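Local coordinates for 27kDa outer membrane protein (Silicibacter pomeroyi, PDB 3GYK), which probably acts as a thiol-disulfide oxidoreductase, its DsbA-like thioredoxin domain being the part in this chain, at residues 30-41 against 88-98. Sequence-based numbering, arbitrary orientation.
Sequences FDYNCPYCRRAM and HWALMGMSGKA. With SO4 (sulfate ion), chain F; SO4 (sulfate ion), chain G; SO4 (sulfate ion), chain E.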
ATOM      1  N   PHE A  30      -0.873  -3.721  -3.476  1.00 10.27           N
ATOM      2  CA  PHE A  30      -0.723  -4.918  -2.639  1.00  9.69           C
ATOM      3  C   PHE A  30      -2.066  -5.432  -2.099  1.00 10.02           C
ATOM      4  O   PHE A  30      -3.089  -4.726  -2.154  1.00  9.47           O
ATOM      5  CB  PHE A  30       0.198  -4.602  -1.434  1.00  9.98           C
ATOM      6  CG  PHE A  30      -0.290  -3.445  -0.605  1.00 10.94           C
ATOM      7  CD1 PHE A  30      -1.281  -3.629   0.346  1.00 10.80           C
ATOM      8  CD2 PHE A  30       0.212  -2.153  -0.824  1.00 13.26           C
ATOM      9  CE1 PHE A  30      -1.762  -2.557   1.100  1.00 14.38           C
ATOM     10  CE2 PHE A  30      -0.285  -1.064  -0.082  1.00 14.76           C
ATOM     11  CZ  PHE A  30      -1.257  -1.273   0.885  1.00 14.95           C
ATOM     12  N   ASP A  31      -2.011  -6.667  -1.574  1.00 10.48           N
ATOM     13  CA  ASP A  31      -3.177  -7.388  -1.011  1.00 10.63           C
ATOM     14  C   ASP A  31      -2.637  -8.056   0.250  1.00 10.18           C
ATOM     15  O   ASP A  31      -1.557  -8.663   0.217  1.00  9.46           O
ATOM     16  CB  ASP A  31      -3.655  -8.418  -2.058  1.00 10.71           C
ATOM     17  CG  ASP A  31      -4.828  -9.276  -1.588  1.00 11.62           C
ATOM     18  OD1 ASP A  31      -4.684  -9.951  -0.542  1.00 11.70           O
ATOM     19  OD2 ASP A  31      -5.865  -9.306  -2.297  1.00 11.60           O
ATOM     20  N   TYR A  32      -3.383  -7.948   1.360  1.00  9.93           N
ATOM     21  CA  TYR A  32      -2.905  -8.454   2.660  1.00  9.29           C
ATOM     22  C   TYR A  32      -2.775  -9.971   2.756  1.00  9.29           C
ATOM     23  O   TYR A  32      -2.144 -10.450   3.674  1.00  8.26           O
ATOM     24  CB  TYR A  32      -3.732  -7.902   3.855  1.00  9.46           C
ATOM     25  CG  TYR A  32      -3.530  -6.418   4.027  1.00 10.51           C
ATOM     26  CD1 TYR A  32      -2.336  -5.919   4.577  1.00 10.84           C
ATOM     27  CD2 TYR A  32      -4.512  -5.513   3.624  1.00 10.26           C
ATOM     28  CE1 TYR A  32      -2.116  -4.526   4.702  1.00 12.35           C
ATOM     29  CE2 TYR A  32      -4.313  -4.110   3.756  1.00 11.00           C
ATOM     30  CZ  TYR A  32      -3.121  -3.635   4.294  1.00 11.73           C
ATOM     31  OH  TYR A  32      -2.938  -2.268   4.384  1.00 10.97           O
ATOM     32  N   ASN A  33      -3.325 -10.709   1.783  1.00  8.98           N
ATOM     33  CA  ASN A  33      -3.203 -12.147   1.747  1.00  7.98           C
ATOM     34  C   ASN A  33      -2.228 -12.667   0.690  1.00  8.92           C
ATOM     35  O   ASN A  33      -2.092 -13.891   0.490  1.00  8.50           O
ATOM     36  CB  ASN A  33      -4.582 -12.764   1.562  1.00  8.32           C
ATOM     37  CG  ASN A  33      -5.381 -12.767   2.869  1.00  8.21           C
ATOM     38  OD1 ASN A  33      -4.871 -13.211   3.896  1.00 10.40           O
ATOM     39  ND2 ASN A  33      -6.618 -12.275   2.830  1.00  8.64           N
ATOM     40  N   CYS A  34      -1.525 -11.738   0.053  1.00  9.01           N
ATOM     41  CA  CYS A  34      -0.567 -12.101  -0.978  1.00 10.81           C
ATOM     42  C   CYS A  34       0.796 -12.458  -0.361  1.00  9.60           C
ATOM     43  O   CYS A  34       1.436 -11.606   0.290  1.00  9.54           O
ATOM     44  CB  CYS A  34      -0.487 -10.951  -1.977  1.00 10.97           C
ATOM     45  SG  CYS A  34       0.888 -11.106  -3.161  1.00 18.04           S
ATOM     46  N   PRO A  35       1.261 -13.701  -0.569  1.00  9.63           N
ATOM     47  CA  PRO A  35       2.517 -14.150   0.056  1.00  9.15           C
ATOM     48  C   PRO A  35       3.708 -13.278  -0.349  1.00  9.45           C
ATOM     49  O   PRO A  35       4.580 -12.968   0.485  1.00  9.09           O
ATOM     50  CB  PRO A  35       2.700 -15.564  -0.494  1.00  9.86           C
ATOM     51  CG  PRO A  35       1.329 -16.024  -0.816  1.00 11.81           C
ATOM     52  CD  PRO A  35       0.557 -14.813  -1.244  1.00  9.54           C
ATOM     53  N   TYR A  36       3.769 -12.886  -1.623  1.00  8.75           N
ATOM     54  CA  TYR A  36       4.878 -12.026  -2.015  1.00  8.53           C
ATOM     55  C   TYR A  36       4.763 -10.598  -1.488  1.00  8.94           C
ATOM     56  O   TYR A  36       5.778  -9.957  -1.305  1.00  8.98           O
ATOM     57  CB  TYR A  36       5.086 -12.033  -3.542  1.00  8.49           C
ATOM     58  CG  TYR A  36       5.998 -13.124  -4.061  1.00  8.58           C
ATOM     59  CD1 TYR A  36       5.510 -14.130  -4.889  1.00  8.41           C
ATOM     60  CD2 TYR A  36       7.370 -13.105  -3.792  1.00  9.00           C
ATOM     61  CE1 TYR A  36       6.349 -15.108  -5.388  1.00  9.57           C
ATOM     62  CE2 TYR A  36       8.217 -14.067  -4.299  1.00 10.59           C
ATOM     63  CZ  TYR A  36       7.705 -15.061  -5.108  1.00 10.59           C
ATOM     64  OH  TYR A  36       8.559 -16.024  -5.606  1.00  9.76           O
ATOM     65  N   CYS A  37       3.543 -10.086  -1.285  1.00  9.47           N
ATOM     66  CA  CYS A  37       3.375  -8.803  -0.569  1.00 10.46           C
ATOM     67  C   CYS A  37       3.887  -8.881   0.854  1.00 10.62           C
ATOM     68  O   CYS A  37       4.550  -7.947   1.354  1.00 10.96           O
ATOM     69  CB  CYS A  37       1.907  -8.374  -0.574  1.00 10.48           C
ATOM     70  SG  CYS A  37       1.337  -7.944  -2.243  1.00 12.52           S
ATOM     71  N   ARG A  38       3.571  -9.972   1.537  1.00 10.32           N
ATOM     72  CA  ARG A  38       4.041 -10.123   2.906  1.00 10.55           C
ATOM     73  C   ARG A  38       5.586 -10.163   2.948  1.00 10.94           C
ATOM     74  O   ARG A  38       6.211  -9.598   3.864  1.00 10.86           O
ATOM     75  CB  ARG A  38       3.401 -11.352   3.562  1.00 10.68           C
ATOM     76  CG  ARG A  38       1.915 -11.209   3.776  1.00 10.60           C
ATOM     77  CD  ARG A  38       1.323 -12.386   4.573  1.00 11.73           C
ATOM     78  NE  ARG A  38      -0.076 -12.109   4.873  1.00 11.93           N
ATOM     79  CZ  ARG A  38      -0.811 -12.802   5.738  1.00 11.05           C
ATOM     80  NH1 ARG A  38      -0.276 -13.812   6.403  1.00  9.60           N
ATOM     81  NH2 ARG A  38      -2.083 -12.463   5.934  1.00 11.45           N
ATOM     82  N   ARG A  39       6.185 -10.828   1.954  1.00 10.02           N
ATOM     83  CA  ARG A  39       7.628 -10.874   1.785  1.00 10.54           C
ATOM     84  C   ARG A  39       8.229  -9.491   1.438  1.00 10.97           C
ATOM     85  O   ARG A  39       9.331  -9.155   1.893  1.00 11.46           O
ATOM     86  CB  ARG A  39       7.976 -11.889   0.685  1.00 10.80           C
ATOM     87  CG  ARG A  39       9.439 -12.241   0.652  1.00 12.98           C
ATOM     88  CD  ARG A  39       9.724 -13.405  -0.295  1.00 17.48           C
ATOM     89  NE  ARG A  39      11.118 -13.356  -0.732  1.00 21.36           N
ATOM     90  CZ  ARG A  39      11.648 -14.154  -1.655  1.00 23.80           C
ATOM     91  NH1 ARG A  39      10.897 -15.092  -2.228  1.00 24.25           N
ATOM     92  NH2 ARG A  39      12.927 -14.014  -1.998  1.00 25.18           N
ATOM     93  N   ALA A  40       7.510  -8.712   0.629  1.00 10.79           N
ATOM     94  CA  ALA A  40       7.977  -7.389   0.208  1.00 10.68           C
ATOM     95  C   ALA A  40       7.971  -6.389   1.375  1.00 11.16           C
ATOM     96  O   ALA A  40       8.698  -5.410   1.331  1.00 11.02           O
ATOM     97  CB  ALA A  40       7.115  -6.840  -0.957  1.00 11.47           C
HETATM   98  N   MSE A  41       7.172  -6.637   2.413  1.00 10.60           N
HETATM   99  CA  MSE A  41       7.071  -5.659   3.524  1.00 10.59           C
HETATM  100  C   MSE A  41       8.432  -5.284   4.102  1.00 10.66           C
HETATM  101  O   MSE A  41       8.742  -4.095   4.224  1.00 11.18           O
HETATM  102  CB  MSE A  41       6.144  -6.171   4.641  1.00 11.49           C
HETATM  103  CG  MSE A  41       6.138  -5.248   5.829  1.00 11.73           C
HETATM  104 SE   MSE A  41       5.186  -6.024   7.307  0.80 16.16          SE
HETATM  105  CE  MSE A  41       6.631  -7.000   8.115  1.00 17.67           C
ATOM    106  N   HIS A  88      -1.307  -1.147   8.803  1.00 11.88           N
ATOM    107  CA  HIS A  88      -0.745  -1.752   7.603  1.00 11.78           C
ATOM    108  C   HIS A  88       0.411  -2.696   7.920  1.00 12.18           C
ATOM    109  O   HIS A  88       0.415  -3.837   7.450  1.00 11.72           O
ATOM    110  CB  HIS A  88      -0.276  -0.683   6.598  1.00 11.98           C
ATOM    111  CG  HIS A  88       0.494  -1.253   5.459  1.00 12.38           C
ATOM    112  ND1 HIS A  88      -0.119  -1.759   4.340  1.00 12.63           N
ATOM    113  CD2 HIS A  88       1.825  -1.446   5.285  1.00 11.92           C
ATOM    114  CE1 HIS A  88       0.795  -2.229   3.510  1.00 12.93           C
ATOM    115  NE2 HIS A  88       1.985  -2.058   4.064  1.00 12.86           N
ATOM    116  N   TRP A  89       1.390  -2.224   8.701  1.00 12.08           N
ATOM    117  CA  TRP A  89       2.535  -3.052   9.050  1.00 13.39           C
ATOM    118  C   TRP A  89       2.090  -4.278   9.851  1.00 12.90           C
ATOM    119  O   TRP A  89       2.633  -5.371   9.659  1.00 13.89           O
ATOM    120  CB  TRP A  89       3.611  -2.280   9.856  1.00 13.41           C
ATOM    121  CG  TRP A  89       4.276  -1.109   9.117  1.00 15.33           C
ATOM    122  CD1 TRP A  89       4.476   0.163   9.617  1.00 17.00           C
ATOM    123  CD2 TRP A  89       4.801  -1.095   7.776  1.00 16.33           C
ATOM    124  NE1 TRP A  89       5.101   0.955   8.665  1.00 17.41           N
ATOM    125  CE2 TRP A  89       5.310   0.210   7.532  1.00 16.83           C
ATOM    126  CE3 TRP A  89       4.922  -2.064   6.761  1.00 16.91           C
ATOM    127  CZ2 TRP A  89       5.912   0.572   6.310  1.00 17.45           C
ATOM    128  CZ3 TRP A  89       5.523  -1.698   5.533  1.00 17.77           C
ATOM    129  CH2 TRP A  89       6.011  -0.391   5.329  1.00 20.02           C
ATOM    130  N   ALA A  90       1.100  -4.099  10.724  1.00 12.34           N
ATOM    131  CA  ALA A  90       0.668  -5.197  11.612  1.00 11.26           C
ATOM    132  C   ALA A  90      -0.082  -6.283  10.830  1.00 11.14           C
ATOM    133  O   ALA A  90       0.099  -7.494  11.081  1.00 11.57           O
ATOM    134  CB  ALA A  90      -0.176  -4.667  12.768  1.00 11.29           C
ATOM    135  N   LEU A  91      -0.933  -5.848   9.899  1.00 11.36           N
ATOM    136  CA  LEU A  91      -1.634  -6.756   8.988  1.00 11.57           C
ATOM    137  C   LEU A  91      -0.664  -7.486   8.096  1.00 11.83           C
ATOM    138  O   LEU A  91      -0.712  -8.697   7.982  1.00 12.70           O
ATOM    139  CB  LEU A  91      -2.636  -5.999   8.113  1.00 10.99           C
ATOM    140  CG  LEU A  91      -3.879  -5.451   8.819  1.00 12.19           C
ATOM    141  CD1 LEU A  91      -4.638  -4.479   7.930  1.00 12.87           C
ATOM    142  CD2 LEU A  91      -4.777  -6.618   9.257  1.00 12.16           C
HETATM  143  N   MSE A  92       0.212  -6.736   7.443  1.00 12.02           N
HETATM  144  CA  MSE A  92       1.148  -7.329   6.500  1.00 13.18           C
HETATM  145  C   MSE A  92       2.155  -8.267   7.189  1.00 13.18           C
HETATM  146  O   MSE A  92       2.671  -9.209   6.559  1.00 13.07           O
HETATM  147  CB  MSE A  92       1.791  -6.205   5.654  1.00 13.88           C
HETATM  148  CG  MSE A  92       2.396  -6.633   4.376  1.00 15.83           C
HETATM  149 SE   MSE A  92       1.152  -7.545   3.164  1.00 14.19          SE
HETATM  150  CE  MSE A  92       0.307  -6.068   2.248  1.00 12.21           C
ATOM    151  N   GLY A  93       2.372  -8.076   8.501  1.00 12.88           N
ATOM    152  CA  GLY A  93       3.271  -8.932   9.270  1.00 12.97           C
ATOM    153  C   GLY A  93       2.594 -10.018  10.092  1.00 13.05           C
ATOM    154  O   GLY A  93       3.241 -10.724  10.889  1.00 13.79           O
HETATM  155  N   MSE A  94       1.290 -10.175   9.910  1.00 13.26           N
HETATM  156  CA  MSE A  94       0.522 -11.122  10.721  1.00 13.87           C
HETATM  157  C   MSE A  94       0.776 -12.587  10.346  1.00 15.29           C
HETATM  158  O   MSE A  94       1.232 -12.888   9.243  1.00 15.69           O
HETATM  159  CB  MSE A  94      -0.972 -10.829  10.634  1.00 13.53           C
HETATM  160  CG  MSE A  94      -1.642 -11.413   9.412  1.00 12.69           C
HETATM  161 SE   MSE A  94      -3.399 -10.676   9.218  1.00 14.60          SE
HETATM  162  CE  MSE A  94      -4.314 -11.722  10.612  1.00 13.73           C
ATOM    163  N   SER A  95       0.454 -13.485  11.265  1.00 16.25           N
ATOM    164  CA  SER A  95       0.523 -14.910  10.985  1.00 17.61           C
ATOM    165  C   SER A  95      -0.899 -15.367  10.637  1.00 17.42           C
ATOM    166  O   SER A  95      -1.857 -15.004  11.312  1.00 18.82           O
ATOM    167  CB  SER A  95       1.082 -15.639  12.195  1.00 17.44           C
ATOM    168  OG  SER A  95       1.186 -17.025  11.942  1.00 21.10           O
ATOM    169  N   GLY A  96      -1.057 -16.107   9.548  1.00 17.29           N
ATOM    170  CA  GLY A  96      -2.398 -16.560   9.182  1.00 16.54           C
ATOM    171  C   GLY A  96      -3.178 -15.573   8.338  1.00 15.40           C
ATOM    172  O   GLY A  96      -2.679 -14.494   7.978  1.00 14.90           O
ATOM    173  N   LYS A  97      -4.419 -15.944   8.037  1.00 14.57           N
ATOM    174  CA  LYS A  97      -5.188 -15.274   7.000  1.00 14.17           C
ATOM    175  C   LYS A  97      -5.751 -13.934   7.438  1.00 13.41           C
ATOM    176  O   LYS A  97      -6.275 -13.797   8.553  1.00 12.72           O
ATOM    177  CB  LYS A  97      -6.349 -16.148   6.532  1.00 14.82           C
ATOM    178  CG  LYS A  97      -7.073 -15.590   5.303  1.00 16.48           C
ATOM    179  CD  LYS A  97      -8.008 -16.628   4.690  1.00 19.99           C
ATOM    180  CE  LYS A  97      -8.790 -16.039   3.512  1.00 22.57           C
ATOM    181  NZ  LYS A  97      -9.801 -17.053   3.086  1.00 25.21           N
ATOM    182  N   ALA A  98      -5.672 -12.968   6.530  1.00 12.65           N
ATOM    183  CA  ALA A  98      -6.377 -11.718   6.712  1.00 12.97           C
ATOM    184  C   ALA A  98      -7.838 -11.926   6.314  1.00 13.54           C
ATOM    185  O   ALA A  98      -8.217 -11.820   5.147  1.00 14.13           O
ATOM    186  CB  ALA A  98      -5.732 -10.597   5.908  1.00 13.02           C
TER
HETATM  187  S   SO4 F 174       7.085 -16.571  -1.456  0.50 47.35           S
HETATM  188  O1  SO4 F 174       7.681 -17.119  -2.672  0.50 46.51           O
HETATM  189  O2  SO4 F 174       6.091 -17.502  -0.931  0.50 46.04           O
HETATM  190  O3  SO4 F 174       8.154 -16.342  -0.486  0.50 45.94           O
HETATM  191  O4  SO4 F 174       6.401 -15.317  -1.750  0.50 46.35           O
HETATM  192  S   SO4 G 175      -0.004 -12.381  14.452  0.60 41.91           S
HETATM  193  O1  SO4 G 175       1.228 -13.160  14.353  0.60 43.87           O
HETATM  194  O2  SO4 G 175      -1.091 -13.015  13.717  0.60 40.08           O
HETATM  195  O3  SO4 G 175      -0.391 -12.232  15.855  0.60 43.23           O
HETATM  196  O4  SO4 G 175       0.274 -11.033  13.963  0.60 43.32           O
HETATM  197  S   SO4 E 173     -11.696 -18.023   5.937  0.50 37.65           S
HETATM  198  O1  SO4 E 173     -10.914 -18.901   6.795  0.50 38.04           O
HETATM  199  O2  SO4 E 173     -13.068 -17.949   6.434  0.50 38.40           O
HETATM  200  O3  SO4 E 173     -11.103 -16.697   5.932  0.50 37.38           O
HETATM  201  O4  SO4 E 173     -11.692 -18.558   4.581  0.50 38.16           O
HETATM  202  O   HOH W   1       5.455  -9.744   6.512  1.00 27.51           O
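The carbonyl oxygen of G96 accepts two bonds from R38, 3.0 Å from NH1 and 2.9 Å from NH2. G96 O lies in the guanidinium plane and is met end-on by both nitrogens, which come from one face of its carbonyl plane. The same guanidinium turns its NE edge to Y32 O, which lies 2.9 Å from NE and is also bonded by NH2. M94 CG lies over one face of the group. The R38 chain is extended from CG to NE, and this carries the group from the helix to both carbonyls. With an alanine in place of R38, both carbonyls would probably lose these donors, and the loop 93-98 would be less firmly tied to the turn at 31-34. N33 pairs with the A98 backbone: A98 N donates to OD1 in the carbonyl plane, at 2.8 Å, and ND2 donates to A98 O at 2.9 Å. H88 ND1 donates to Y32 OH, 2.9 Å away; that hydroxyl also bonds E60. The edge of H88 points at the face of F30, an offset edge-to-face pair with planes at 67°. L91 CD1 sits over the centre of the Y32 ring, a CH-pi contact. The selenomethionine M92, bent at chi2 (58°) and chi3 (85°), puts CE 3.5 Å from both F30 CD1 and Y32 CD1. SE of M41, also selenomethionine, rests against M92 CB. C34 caps the N-terminus of helix 35-50, and C37 in its first turn lies against M92, consistent with the CxxC redox motif of a DsbA-like thioredoxin fold.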